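Local structure of putative uncharacterized protein (4RMM) at residues 9-13 and 14-18. The protein is of unknown function but has the hot-dog fold of the thioesterase superfamily and may hydrolyse acyl-CoA thioesters. Residues are numbered along the deposited sequence; the frame is centred on the assembly and turned at random.
Sequences ADLRD and RKAYA
Leu11 lays its branch carbon CG against the methyl CB of Ala16, 4.0 Å away, across the end of helix 6-13. The contact accompanies a Schellman motif, of which this link is a worked example: a helix closes on two bonds back into its last turn, and an apolar pair spans the same residues as the longer bond. The longer one runs from Ala16 N to Leu11 O (3.0 Å) and lies in the carbonyl plane. Nested inside it, Lys15 N reaches Arg12 O at a short 2.6 Å, with the donor standing well above the carbonyl plane. The preceding amide, Arg14 N, makes a weak bond to Asp10 O, and Asp13 N an equally weak one to Ala9 O.

What turns the chain is Lys15, whose positive phi of 51° is the left-handed conformation expected at this position. Its CG lies beside the backbone N, and a single bend at chi2 (-55°) turns the otherwise extended chain back over the helix end, so that CD comes to 3.1 Å from Arg12 O. That oxygen is thus covered by methylenes as well as gripped by an amide. Arg14 behaves otherwise: CB rests on Asp10 O at 3.3 Å, while the extended chain beyond leads away from the helix.

In the fold, the turn sits at the surface, against helix 67-80, the long helix that the hot-dog sheet wraps; Arg12 and Lys15 both touch its Trp80. Beyond the cap, Ala16 centres an inverse gamma turn and occupies the N-cap position of helix 17-20. Tyr17, whose ring also meets Trp80, carries Lys15 O 3.6 Å above one ring face, displaced toward the rim.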
# COMPACT_ATOMS: atom_id res chain seq x y z
N ALA A 9 14.94 17.94 4.44
CA ALA A 9 16.36 18.12 4.18
C ALA A 9 17.07 18.34 5.52
O ALA A 9 18.22 17.94 5.70
CB ALA A 9 16.57 19.33 3.28
N ASP A 10 16.35 18.97 6.44
CA ASP A 10 16.85 19.25 7.77
C ASP A 10 16.92 17.99 8.63
O ASP A 10 17.85 17.81 9.41
CB ASP A 10 15.95 20.29 8.44
CG ASP A 10 16.12 20.34 9.94
OD1 ASP A 10 17.26 20.55 10.41
OD2 ASP A 10 15.11 20.17 10.66
N LEU A 11 15.93 17.11 8.48
CA LEU A 11 15.89 15.87 9.24
C LEU A 11 16.77 14.79 8.63
O LEU A 11 17.17 13.85 9.32
CB LEU A 11 14.45 15.36 9.36
CG LEU A 11 13.68 15.85 10.60
CD1 LEU A 11 13.63 17.37 10.62
CD2 LEU A 11 12.28 15.27 10.59
N ARG A 12 17.08 14.91 7.34
CA ARG A 12 17.95 13.93 6.70
C ARG A 12 19.35 14.12 7.25
O ARG A 12 19.93 13.22 7.85
CB ARG A 12 17.99 14.14 5.19
CG ARG A 12 18.90 13.15 4.48
CD ARG A 12 19.39 13.69 3.15
NE ARG A 12 18.30 14.32 2.41
CZ ARG A 12 18.37 14.68 1.13
NH1 ARG A 12 19.49 14.46 0.44
NH2 ARG A 12 17.33 15.25 0.55
N ASP A 13 19.88 15.32 7.04
CA ASP A 13 21.21 15.68 7.50
C ASP A 13 21.38 15.37 8.99
O ASP A 13 22.48 15.06 9.44
CB ASP A 13 21.47 17.16 7.25
CG ASP A 13 22.83 17.61 7.72
OD1 ASP A 13 23.84 17.08 7.21
OD2 ASP A 13 22.90 18.49 8.61
N ARG A 14 20.29 15.46 9.73
CA ARG A 14 20.30 15.21 11.17
C ARG A 14 20.08 13.73 11.49
O ARG A 14 20.12 13.33 12.66
CB ARG A 14 19.23 16.05 11.84
CG ARG A 14 19.26 16.03 13.36
CD ARG A 14 18.17 16.92 13.95
NE ARG A 14 18.31 17.07 15.40
CZ ARG A 14 17.50 17.82 16.15
NH1 ARG A 14 16.50 18.48 15.59
NH2 ARG A 14 17.70 17.91 17.46
N LYS A 15 19.86 12.92 10.46
CA LYS A 15 19.63 11.49 10.64
C LYS A 15 18.54 11.22 11.68
O LYS A 15 18.62 10.25 12.42
CB LYS A 15 20.92 10.79 11.05
CG LYS A 15 22.12 11.14 10.19
CD LYS A 15 21.83 10.88 8.73
CE LYS A 15 22.96 11.40 7.86
NZ LYS A 15 22.64 11.25 6.41
N ALA A 16 17.54 12.10 11.73
CA ALA A 16 16.45 11.96 12.69
C ALA A 16 15.41 10.94 12.21
O ALA A 16 14.26 11.29 11.94
CB ALA A 16 15.78 13.32 12.91
N TYR A 17 15.82 9.68 12.13
CA TYR A 17 14.95 8.60 11.68
C TYR A 17 13.64 8.53 12.47
O TYR A 17 12.55 8.53 11.89
CB TYR A 17 15.67 7.25 11.80
CG TYR A 17 17.03 7.19 11.14
CD1 TYR A 17 17.19 7.58 9.81
CD2 TYR A 17 18.14 6.72 11.83
CE1 TYR A 17 18.43 7.50 9.18
CE2 TYR A 17 19.39 6.64 11.21
CZ TYR A 17 19.52 7.03 9.89
OH TYR A 17 20.75 6.94 9.27
N ALA A 18 13.76 8.46 13.79
CA ALA A 18 12.61 8.36 14.68
C ALA A 18 11.45 9.31 14.41
O ALA A 18 10.29 8.89 14.37
CB ALA A 18 13.09 8.52 16.13